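PDB 4L8E: glutathione S-transferase enzyme with thioredoxin-like domain from Xenorhabdus nematophila, which binds glutathione and, as a member of the glutathione S-transferase family, probably catalyses a glutathione-dependent transfer or reduction reaction. Local coordinates for residues Phe129-Gly134 against Ile191-Trp196; Ala133-Met138 against Arg166-Leu171; Asp30-Pro35 against His56-Ser61. All blocks are in the same frame, centred on the assembly; numbering follows the deposited sequence.

Contact 1 of 3, residues Phe129-Gly134 against Ile191-Trp196. With GSH (glutathione), chain B.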
loop_
_atom_site.group_PDB
_atom_site.type_symbol
_atom_site.label_atom_id
_atom_site.label_comp_id
_atom_site.label_asym_id
_atom_site.label_seq_id
_atom_site.Cartn_x
_atom_site.Cartn_y
_atom_site.Cartn_z
ATOM N N PHE A 129 -4.839 1.114 -3.406
ATOM C CA PHE A 129 -3.651 1.632 -2.758
ATOM C C PHE A 129 -3.978 2.315 -1.425
ATOM O O PHE A 129 -3.230 2.163 -0.436
ATOM C CB PHE A 129 -2.857 2.557 -3.705
ATOM C CG PHE A 129 -1.949 1.820 -4.642
ATOM C CD1 PHE A 129 -0.667 1.464 -4.229
ATOM C CD2 PHE A 129 -2.345 1.501 -5.939
ATOM C CE1 PHE A 129 0.215 0.785 -5.092
ATOM C CE2 PHE A 129 -1.490 0.829 -6.801
ATOM C CZ PHE A 129 -0.197 0.479 -6.377
ATOM N N TRP A 130 -5.078 3.065 -1.378
ATOM C CA TRP A 130 -5.484 3.752 -0.146
ATOM C C TRP A 130 -5.715 2.719 0.966
ATOM O O TRP A 130 -5.284 2.915 2.112
ATOM C CB TRP A 130 -6.751 4.564 -0.343
ATOM C CG TRP A 130 -7.371 5.109 0.902
ATOM C CD1 TRP A 130 -7.029 6.246 1.560
ATOM C CD2 TRP A 130 -8.433 4.514 1.655
ATOM N NE1 TRP A 130 -7.825 6.422 2.664
ATOM C CE2 TRP A 130 -8.711 5.374 2.733
ATOM C CE3 TRP A 130 -9.205 3.372 1.491
ATOM C CZ2 TRP A 130 -9.714 5.105 3.667
ATOM C CZ3 TRP A 130 -10.204 3.106 2.423
ATOM C CH2 TRP A 130 -10.447 3.961 3.491
ATOM N N GLN A 131 -6.323 1.599 0.595
ATOM C CA GLN A 131 -6.558 0.511 1.571
ATOM C C GLN A 131 -5.252 -0.074 2.082
ATOM O O GLN A 131 -5.072 -0.214 3.300
ATOM C CB GLN A 131 -7.434 -0.609 0.996
ATOM C CG GLN A 131 -7.882 -1.617 2.028
ATOM C CD GLN A 131 -6.796 -2.586 2.436
ATOM O OE1 GLN A 131 -6.100 -3.125 1.588
ATOM N NE2 GLN A 131 -6.667 -2.833 3.758
ATOM N N VAL A 132 -4.341 -0.455 1.173
ATOM C CA VAL A 132 -3.155 -1.180 1.614
ATOM C C VAL A 132 -2.171 -0.269 2.353
ATOM O O VAL A 132 -1.396 -0.739 3.174
ATOM C CB VAL A 132 -2.448 -1.930 0.474
ATOM C CG1 VAL A 132 -3.387 -2.984 -0.155
ATOM C CG2 VAL A 132 -1.916 -0.999 -0.554
ATOM N N ALA A 133 -2.220 1.030 2.058
ATOM C CA ALA A 133 -1.273 1.992 2.612
ATOM C C ALA A 133 -1.762 2.705 3.857
ATOM O O ALA A 133 -0.950 3.223 4.655
ATOM C CB ALA A 133 -0.876 3.031 1.530
ATOM N N GLY A 134 -3.079 2.784 4.016
ATOM C CA GLY A 134 -3.654 3.540 5.121
ATOM C C GLY A 134 -4.675 2.752 5.933
ATOM O O GLY A 134 -4.505 2.593 7.142
ATOM N N ILE A 191 -13.083 -5.375 -2.251
ATOM C CA ILE A 191 -12.615 -6.644 -1.690
ATOM C C ILE A 191 -11.480 -6.393 -0.692
ATOM O O ILE A 191 -11.412 -7.049 0.357
ATOM C CB ILE A 191 -12.172 -7.608 -2.815
ATOM C CG1 ILE A 191 -13.382 -8.041 -3.656
ATOM C CG2 ILE A 191 -11.344 -8.743 -2.243
ATOM C CD1 ILE A 191 -12.999 -8.719 -4.962
ATOM N N ALA A 192 -10.604 -5.439 -0.994
ATOM C CA ALA A 192 -9.503 -5.115 -0.100
ATOM C C ALA A 192 -9.992 -4.478 1.214
ATOM O O ALA A 192 -9.453 -4.770 2.298
ATOM C CB ALA A 192 -8.504 -4.200 -0.790
ATOM N N VAL A 193 -10.994 -3.622 1.122
ATOM C CA VAL A 193 -11.487 -2.869 2.275
ATOM C C VAL A 193 -12.404 -3.704 3.171
ATOM O O VAL A 193 -12.347 -3.626 4.405
ATOM C CB VAL A 193 -12.204 -1.591 1.831
ATOM C CG1 VAL A 193 -12.841 -0.843 3.007
ATOM C CG2 VAL A 193 -11.186 -0.641 1.150
ATOM N N TYR A 194 -13.240 -4.525 2.568
ATOM C CA TYR A 194 -14.264 -5.201 3.345
ATOM C C TYR A 194 -13.779 -5.975 4.579
ATOM O O TYR A 194 -14.350 -5.856 5.644
ATOM C CB TYR A 194 -15.152 -6.090 2.453
ATOM C CG TYR A 194 -16.192 -6.853 3.216
ATOM C CD1 TYR A 194 -17.413 -6.271 3.557
ATOM C CD2 TYR A 194 -15.961 -8.148 3.629
ATOM C CE1 TYR A 194 -18.378 -6.955 4.263
ATOM C CE2 TYR A 194 -16.928 -8.848 4.349
ATOM C CZ TYR A 194 -18.127 -8.254 4.659
ATOM O OH TYR A 194 -19.062 -8.968 5.352
ATOM N N PRO A 195 -12.737 -6.805 4.442
ATOM C CA PRO A 195 -12.361 -7.611 5.608
ATOM C C PRO A 195 -11.879 -6.779 6.785
ATOM O O PRO A 195 -11.990 -7.259 7.928
ATOM C CB PRO A 195 -11.233 -8.497 5.058
ATOM C CG PRO A 195 -11.505 -8.557 3.580
ATOM C CD PRO A 195 -12.000 -7.196 3.236
ATOM N N TRP A 196 -11.400 -5.575 6.513
ATOM C CA TRP A 196 -10.991 -4.643 7.554
ATOM C C TRP A 196 -12.177 -3.880 8.129
ATOM O O TRP A 196 -12.323 -3.766 9.338
ATOM C CB TRP A 196 -9.929 -3.680 7.011
ATOM C CG TRP A 196 -8.555 -4.304 7.032
ATOM C CD1 TRP A 196 -7.887 -4.902 5.984
ATOM C CD2 TRP A 196 -7.716 -4.456 8.176
ATOM N NE1 TRP A 196 -6.675 -5.389 6.421
ATOM C CE2 TRP A 196 -6.546 -5.125 7.757
ATOM C CE3 TRP A 196 -7.838 -4.090 9.523
ATOM C CZ2 TRP A 196 -5.520 -5.435 8.635
ATOM C CZ3 TRP A 196 -6.835 -4.406 10.376
ATOM C CH2 TRP A 196 -5.666 -5.048 9.932
HETATM N N1 GSH B . 3.574 -8.506 13.935
HETATM C CA1 GSH B . 2.252 -8.024 13.791
HETATM C C1 GSH B . 2.029 -6.905 14.769
HETATM O O11 GSH B . 2.711 -6.849 15.840
HETATM O O12 GSH B . 1.140 -6.026 14.530
HETATM C CB1 GSH B . 1.307 -9.126 14.080
HETATM C CG1 GSH B . -0.147 -8.712 13.969
HETATM C CD1 GSH B . -0.595 -8.614 12.524
HETATM O OE1 GSH B . -0.029 -9.233 11.651
HETATM N N2 GSH B . -1.712 -7.740 12.221
HETATM C CA2 GSH B . -2.193 -7.601 10.886
HETATM C C2 GSH B . -2.006 -6.148 10.480
HETATM O O2 GSH B . -2.096 -5.200 11.276
HETATM C CB2 GSH B . -3.633 -7.945 10.780
HETATM S SG2 GSH B . -3.896 -9.701 11.075
HETATM N N3 GSH B . -1.684 -5.855 9.126
HETATM C CA3 GSH B . -1.501 -4.475 8.750
HETATM C C3 GSH B . -1.853 -4.305 7.327
HETATM O O31 GSH B . -2.703 -5.068 6.802
HETATM O O32 GSH B . -1.279 -3.392 6.668
#
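Gln131 lays its aliphatic stem over the backbone and side chains of Ala192 and Val193, between segments 129-134 and 191-196, whose axes come within 9.2 Å at an angle of 41°. Its CG is anti to the backbone N (chi1 -170°), which sends the chain across to helix 188-197. There CG of Gln131 lies 3.6 Å from CG2 of Val193, the two side chains running past each other in opposite senses. The same methyl, Val193 CG2, sits near the plane of the Trp130 indole at its edge, 4.1 Å from CZ3.

A bend at chi2 then turns the amide along the neighbouring helix. CD of Gln131 comes to 3.4 Å from the carbonyl oxygen of Ala192, a buried acceptor that finds no partner in the model, while OE1 touches Ala192 CB at 3.5 Å. The polar work of OE1 is done elsewhere, in a hydrogen bond to Lys41. Gln131 NE2 approaches Trp196 CD1 at 3.3 Å, obliquely, with amide and indole planes 22° apart.

Trp196 links this interface to the ligand. NE1 is hydrogen-bonded to Asn38, which would limit rotation of the indole, and the benzo end of Trp196 reaches glutathione: CZ2 is 3.4 Å from O31, and CH2 is 3.6 Å from CB2. Asn38 also hydrogen-bonds glutathione, so one residue holds both ring and ligand. This is the helix packing at the heart of the all-helical C-terminal domain of a glutathione transferase, where helix 188-197 carries a tryptophan into the cleft that binds glutathione.

Contact 2 of 3, residues Ala133-Met138 against Arg166-Leu171. With GSH (glutathione), chain B.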
loop_
_atom_site.group_PDB
_atom_site.type_symbol
_atom_site.label_atom_id
_atom_site.label_comp_id
_atom_site.label_asym_id
_atom_site.label_seq_id
_atom_site.Cartn_x
_atom_site.Cartn_y
_atom_site.Cartn_z
ATOM N N ALA A 133 -2.220 1.030 2.058
ATOM C CA ALA A 133 -1.273 1.992 2.612
ATOM C C ALA A 133 -1.762 2.705 3.857
ATOM O O ALA A 133 -0.950 3.223 4.655
ATOM C CB ALA A 133 -0.876 3.031 1.530
ATOM N N GLY A 134 -3.079 2.784 4.016
ATOM C CA GLY A 134 -3.654 3.540 5.121
ATOM C C GLY A 134 -4.675 2.752 5.933
ATOM O O GLY A 134 -4.505 2.593 7.142
ATOM N N PHE A 135 -5.732 2.257 5.298
ATOM C CA PHE A 135 -6.826 1.630 6.037
ATOM C C PHE A 135 -6.328 0.392 6.825
ATOM O O PHE A 135 -6.509 0.266 8.046
ATOM C CB PHE A 135 -7.957 1.298 5.052
ATOM C CG PHE A 135 -9.312 1.056 5.705
ATOM C CD1 PHE A 135 -9.974 2.099 6.319
ATOM C CD2 PHE A 135 -9.917 -0.205 5.681
ATOM C CE1 PHE A 135 -11.210 1.917 6.901
ATOM C CE2 PHE A 135 -11.166 -0.391 6.257
ATOM C CZ PHE A 135 -11.815 0.680 6.871
ATOM N N GLY A 136 -5.691 -0.526 6.122
ATOM C CA GLY A 136 -5.136 -1.702 6.764
ATOM C C GLY A 136 -4.048 -1.392 7.787
ATOM O O GLY A 136 -4.089 -1.848 8.947
ATOM N N PRO A 137 -3.027 -0.646 7.374
ATOM C CA PRO A 137 -1.941 -0.454 8.320
ATOM C C PRO A 137 -2.394 0.259 9.582
ATOM O O PRO A 137 -1.986 -0.115 10.665
ATOM C CB PRO A 137 -0.949 0.403 7.528
ATOM C CG PRO A 137 -1.162 -0.053 6.135
ATOM C CD PRO A 137 -2.629 -0.270 6.010
ATOM N N MET A 138 -3.236 1.273 9.458
ATOM C CA MET A 138 -3.613 2.033 10.654
ATOM C C MET A 138 -4.635 1.290 11.531
ATOM O O MET A 138 -4.527 1.309 12.763
ATOM C CB MET A 138 -4.130 3.412 10.273
ATOM C CG MET A 138 -3.074 4.262 9.580
ATOM S SD MET A 138 -1.705 4.605 10.720
ATOM C CE MET A 138 -0.443 3.478 10.115
ATOM N N ARG A 166 -10.862 8.984 11.221
ATOM C CA ARG A 166 -10.609 9.749 9.994
ATOM C C ARG A 166 -10.769 8.886 8.750
ATOM O O ARG A 166 -11.343 9.303 7.739
ATOM C CB ARG A 166 -9.203 10.331 9.996
ATOM C CG ARG A 166 -8.953 11.351 8.889
ATOM C CD ARG A 166 -7.481 11.706 8.765
ATOM N NE ARG A 166 -6.715 10.581 8.278
ATOM C CZ ARG A 166 -6.659 10.188 7.008
ATOM N NH1 ARG A 166 -7.246 10.905 6.050
ATOM N NH2 ARG A 166 -5.964 9.086 6.688
ATOM N N LEU A 167 -10.211 7.698 8.824
ATOM C CA LEU A 167 -10.292 6.731 7.732
ATOM C C LEU A 167 -11.716 6.302 7.413
ATOM O O LEU A 167 -12.104 6.229 6.222
ATOM C CB LEU A 167 -9.425 5.518 8.078
ATOM C CG LEU A 167 -7.931 5.816 7.985
ATOM C CD1 LEU A 167 -7.149 4.763 8.749
ATOM C CD2 LEU A 167 -7.451 5.880 6.556
ATOM N N TYR A 168 -12.512 6.024 8.448
ATOM C CA TYR A 168 -13.910 5.671 8.227
ATOM C C TYR A 168 -14.682 6.849 7.628
ATOM O O TYR A 168 -15.581 6.673 6.818
ATOM C CB TYR A 168 -14.580 5.144 9.506
ATOM C CG TYR A 168 -14.391 3.637 9.685
ATOM C CD1 TYR A 168 -13.254 3.124 10.302
ATOM C CD2 TYR A 168 -15.338 2.732 9.219
ATOM C CE1 TYR A 168 -13.065 1.768 10.452
ATOM C CE2 TYR A 168 -15.158 1.373 9.375
ATOM C CZ TYR A 168 -14.025 0.896 9.988
ATOM O OH TYR A 168 -13.879 -0.456 10.119
ATOM N N LYS A 169 -14.304 8.055 8.015
ATOM C CA LYS A 169 -14.945 9.257 7.475
ATOM C C LYS A 169 -14.619 9.418 5.983
ATOM O O LYS A 169 -15.506 9.707 5.178
ATOM C CB LYS A 169 -14.512 10.491 8.253
ATOM C CG LYS A 169 -15.090 11.773 7.712
ATOM C CD LYS A 169 -14.542 12.985 8.476
ATOM C CE LYS A 169 -15.336 14.242 8.169
ATOM N NZ LYS A 169 -14.653 15.458 8.690
ATOM N N VAL A 170 -13.366 9.182 5.613
ATOM C CA VAL A 170 -12.966 9.210 4.205
ATOM C C VAL A 170 -13.771 8.158 3.431
ATOM O O VAL A 170 -14.298 8.423 2.344
ATOM C CB VAL A 170 -11.447 8.977 4.070
ATOM C CG1 VAL A 170 -11.054 8.671 2.619
ATOM C CG2 VAL A 170 -10.660 10.210 4.572
ATOM N N LEU A 171 -13.815 6.953 3.977
ATOM C CA LEU A 171 -14.540 5.868 3.330
ATOM C C LEU A 171 -16.017 6.222 3.160
ATOM O O LEU A 171 -16.608 6.067 2.068
ATOM C CB LEU A 171 -14.357 4.587 4.149
ATOM C CG LEU A 171 -15.031 3.316 3.627
ATOM C CD1 LEU A 171 -14.448 2.962 2.284
ATOM C CD2 LEU A 171 -14.889 2.188 4.619
HETATM N N1 GSH B . 3.574 -8.506 13.935
HETATM C CA1 GSH B . 2.252 -8.024 13.791
HETATM C C1 GSH B . 2.029 -6.905 14.769
HETATM O O11 GSH B . 2.711 -6.849 15.840
HETATM O O12 GSH B . 1.140 -6.026 14.530
HETATM C CB1 GSH B . 1.307 -9.126 14.080
HETATM C CG1 GSH B . -0.147 -8.712 13.969
HETATM C CD1 GSH B . -0.595 -8.614 12.524
HETATM O OE1 GSH B . -0.029 -9.233 11.651
HETATM N N2 GSH B . -1.712 -7.740 12.221
HETATM C CA2 GSH B . -2.193 -7.601 10.886
HETATM C C2 GSH B . -2.006 -6.148 10.480
HETATM O O2 GSH B . -2.096 -5.200 11.276
HETATM C CB2 GSH B . -3.633 -7.945 10.780
HETATM S SG2 GSH B . -3.896 -9.701 11.075
HETATM N N3 GSH B . -1.684 -5.855 9.126
HETATM C CA3 GSH B . -1.501 -4.475 8.750
HETATM C C3 GSH B . -1.853 -4.305 7.327
HETATM O O31 GSH B . -2.703 -5.068 6.802
HETATM O O32 GSH B . -1.279 -3.392 6.668
#
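Within the helical bundle of the glutathione transferase C-terminal domain, helices 118-145 and 154-175 pack here in roughly antiparallel fashion, their segment axes 10.5 Å apart at 141°. The contact is apolar and is led by Phe135. A chi1 of -162° swings its ring away from its own N and over toward helix 154-175, in among Leu167, Tyr168 and Leu171. CB of Leu167 lies near the ring plane, 3.9 Å from CD1 of Phe135, and at the ring's end CZ of Phe135 meets CD2 of Leu171 at 4.1 Å.

The same CZ hangs over one face of Tyr168, toward that ring's rim; the planes are 56° apart, an oblique meeting of two aromatics. Tyr168 is anchored at its hydroxyl by a hydrogen bond with Gln203. Helix 188-197 borders the cluster too, with Val193 and Trp196 against Phe135.

Helix 118-145 is irregular at this point, with a wider pi-type turn and a kink at Pro137, whose ring CG lies 3.4 Å from O32 of glutathione. The branch of Leu167 reaches on to the next turn: its CD1 touches CB of Met138 at 3.6 Å and the carbonyl oxygen of Gly134 at 3.8 Å.

Contact 3 of 3, residues Asp30-Pro35 against His56-Ser61. With GSH (glutathione), chain D.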
loop_
_atom_site.group_PDB
_atom_site.type_symbol
_atom_site.label_atom_id
_atom_site.label_comp_id
_atom_site.label_asym_id
_atom_site.label_seq_id
_atom_site.Cartn_x
_atom_site.Cartn_y
_atom_site.Cartn_z
ATOM N N ASP A 30 -1.846 -21.862 -5.463
ATOM C CA ASP A 30 -1.587 -22.233 -4.076
ATOM C C ASP A 30 -1.680 -20.943 -3.258
ATOM O O ASP A 30 -1.003 -19.952 -3.590
ATOM C CB ASP A 30 -0.200 -22.841 -3.887
ATOM C CG ASP A 30 -0.064 -24.235 -4.466
ATOM O OD1 ASP A 30 -0.983 -25.046 -4.299
ATOM O OD2 ASP A 30 0.998 -24.535 -5.035
ATOM N N LEU A 31 -2.532 -20.945 -2.230
ATOM C CA LEU A 31 -2.702 -19.791 -1.365
ATOM C C LEU A 31 -2.184 -20.082 0.039
ATOM O O LEU A 31 -2.647 -21.003 0.707
ATOM C CB LEU A 31 -4.165 -19.376 -1.302
ATOM C CG LEU A 31 -4.525 -18.238 -0.341
ATOM C CD1 LEU A 31 -3.803 -16.933 -0.610
ATOM C CD2 LEU A 31 -6.032 -18.049 -0.329
ATOM N N TYR A 32 -1.221 -19.284 0.465
ATOM C CA TYR A 32 -0.666 -19.358 1.813
ATOM C C TYR A 32 -1.472 -18.378 2.683
ATOM O O TYR A 32 -1.530 -17.174 2.408
ATOM C CB TYR A 32 0.847 -19.068 1.769
ATOM C CG TYR A 32 1.536 -20.137 0.998
ATOM C CD1 TYR A 32 1.588 -20.094 -0.395
ATOM C CD2 TYR A 32 2.062 -21.248 1.643
ATOM C CE1 TYR A 32 2.153 -21.144 -1.125
ATOM C CE2 TYR A 32 2.650 -22.277 0.929
ATOM C CZ TYR A 32 2.700 -22.217 -0.449
ATOM O OH TYR A 32 3.278 -23.250 -1.160
ATOM N N TYR A 33 -2.141 -18.939 3.700
ATOM C CA TYR A 33 -3.318 -18.301 4.281
ATOM C C TYR A 33 -3.442 -18.458 5.781
ATOM O O TYR A 33 -3.098 -19.493 6.333
ATOM C CB TYR A 33 -4.549 -18.956 3.660
ATOM C CG TYR A 33 -5.914 -18.620 4.248
ATOM C CD1 TYR A 33 -6.642 -17.521 3.793
ATOM C CD2 TYR A 33 -6.494 -19.431 5.194
ATOM C CE1 TYR A 33 -7.917 -17.252 4.310
ATOM C CE2 TYR A 33 -7.764 -19.166 5.718
ATOM C CZ TYR A 33 -8.458 -18.057 5.279
ATOM O OH TYR A 33 -9.717 -17.833 5.820
ATOM N N ALA A 34 -3.982 -17.418 6.413
ATOM C CA ALA A 34 -4.528 -17.503 7.756
ATOM C C ALA A 34 -5.844 -16.729 7.730
ATOM O O ALA A 34 -6.000 -15.815 6.926
ATOM C CB ALA A 34 -3.577 -16.899 8.784
ATOM N N PRO A 35 -6.785 -17.101 8.597
ATOM C CA PRO A 35 -8.089 -16.447 8.656
ATOM C C PRO A 35 -8.001 -15.112 9.373
ATOM O O PRO A 35 -8.326 -14.989 10.561
ATOM C CB PRO A 35 -8.933 -17.435 9.453
ATOM C CG PRO A 35 -7.942 -18.131 10.337
ATOM C CD PRO A 35 -6.731 -18.286 9.475
ATOM N N HIS A 56 -2.848 -23.530 1.787
ATOM C CA HIS A 56 -1.708 -23.941 2.585
ATOM C C HIS A 56 -1.769 -23.129 3.855
ATOM O O HIS A 56 -1.385 -21.972 3.879
ATOM C CB HIS A 56 -0.393 -23.643 1.853
ATOM C CG HIS A 56 -0.160 -24.511 0.661
ATOM N ND1 HIS A 56 -0.924 -24.425 -0.484
ATOM C CD2 HIS A 56 0.742 -25.496 0.441
ATOM C CE1 HIS A 56 -0.501 -25.321 -1.359
ATOM N NE2 HIS A 56 0.508 -25.982 -0.825
ATOM N N PRO A 57 -2.294 -23.715 4.934
ATOM C CA PRO A 57 -2.422 -22.908 6.150
ATOM C C PRO A 57 -1.088 -22.564 6.762
ATOM O O PRO A 57 -0.224 -23.430 6.933
ATOM C CB PRO A 57 -3.178 -23.851 7.102
ATOM C CG PRO A 57 -2.901 -25.198 6.576
ATOM C CD PRO A 57 -2.859 -25.062 5.110
ATOM N N ILE A 58 -0.945 -21.304 7.128
ATOM C CA ILE A 58 0.227 -20.806 7.823
ATOM C C ILE A 58 -0.250 -20.404 9.205
ATOM O O ILE A 58 -1.053 -19.493 9.358
ATOM C CB ILE A 58 0.865 -19.608 7.056
ATOM C CG1 ILE A 58 1.399 -20.051 5.691
ATOM C CG2 ILE A 58 1.965 -18.902 7.894
ATOM C CD1 ILE A 58 2.513 -21.096 5.726
ATOM N N ASP A 59 0.227 -21.112 10.233
ATOM C CA ASP A 59 -0.169 -20.805 11.587
ATOM C C ASP A 59 0.686 -19.661 12.076
ATOM O O ASP A 59 1.821 -19.868 12.483
ATOM C CB ASP A 59 0.014 -22.044 12.477
ATOM C CG ASP A 59 -0.481 -21.832 13.896
ATOM O OD1 ASP A 59 -0.644 -20.662 14.305
ATOM O OD2 ASP A 59 -0.658 -22.846 14.616
ATOM N N ILE A 60 0.170 -18.435 11.977
ATOM C CA ILE A 60 0.978 -17.290 12.317
ATOM C C ILE A 60 1.201 -17.198 13.830
ATOM O O ILE A 60 2.154 -16.577 14.261
ATOM C CB ILE A 60 0.438 -15.968 11.690
ATOM C CG1 ILE A 60 -1.006 -15.708 12.054
ATOM C CG2 ILE A 60 0.590 -16.019 10.166
ATOM C CD1 ILE A 60 -1.514 -14.353 11.480
ATOM N N SER A 61 0.376 -17.864 14.641
ATOM C CA SER A 61 0.646 -17.872 16.071
ATOM C C SER A 61 1.818 -18.805 16.397
ATOM O O SER A 61 2.466 -18.706 17.445
ATOM C CB SER A 61 -0.607 -18.278 16.851
ATOM O OG SER A 61 -0.872 -19.661 16.743
HETATM C CG1 GSH D . -10.955 -13.456 11.485
HETATM C CD1 GSH D . -10.736 -11.948 11.423
HETATM O OE1 GSH D . -10.951 -11.334 10.379
HETATM N N2 GSH D . -10.274 -11.289 12.659
HETATM C CA2 GSH D . -10.010 -9.885 12.770
HETATM C C2 GSH D . -8.536 -9.705 13.082
HETATM O O2 GSH D . -8.114 -8.581 13.387
HETATM C CB2 GSH D . -10.850 -9.240 13.834
HETATM S SG2 GSH D . -12.493 -8.956 13.206
HETATM N N3 GSH D . -7.600 -10.834 13.019
HETATM C CA3 GSH D . -6.180 -10.621 13.291
HETATM C C3 GSH D . -5.847 -10.325 14.719
HETATM O O31 GSH D . -4.718 -9.836 14.990
HETATM O O32 GSH D . -6.664 -10.561 15.647
#
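His56 and Tyr33 carry the backbone bonds that join two parallel strands. His56 N donates to Leu31 O at 2.8 Å in a nearly straight bond, Tyr33 N returns a bond to His56 O at 3.1 Å, and Ile58 N closes the ladder on Tyr33 O at 2.9 Å. Between these rungs run two CA-H...O contacts, from Tyr32 CA to His56 O and from Pro57 CA to Tyr33 O.

Aromatic contact comes next. Tyr32 and His56 project from the same face of the sheet, and their nearly equal chi1 values (-65° and -70°) keep the rings side by side, planes 31° apart. Tyr32 CD2 is 3.4 Å from CB of His56, while the tyrosine OH lies over one face of the imidazole, toward its rim. At the imidazole edge, Asp30 OD1 approaches His56 CE1 at 3.0 Å; OD2 of that carboxylate is hydrogen-bonded to His85.

Apolar contacts continue beyond the strands: CG1 of Ile58 meets CB of Tyr32 at 4.1 Å, and CD1 of Ile60 meets CB of Ala34. Pro35 and Ile60, just past the strand ends, line glutathione pockets. Together these interactions pair the two strands of the beta-alpha-beta unit that opens the thioredoxin-like N-terminal domain.

Overall arrangement
From the N terminus, contact 3 comes first: the chain leaves strand 30-33, runs through helix 37-49 and returns as strand 54-57 alongside it, parallel, closing a crossover loop within the N-terminal domain. The chain then completes the sheet and enters the helical domain. Contacts 1 and 2 both start from helix 118-145, sharing Ala133 and Gly134, and close one after the other: contact 2 on helix 154-175, contact 1 on helix 188-197, so the shorter loop lies largely within the longer. Their centres are about 8 Å apart, and a probable hydrogen bond joins Gln131 O to Gly136 N. Contact 3, centred about 19 Å from contact 1, touches neither, yet all three border bound glutathione.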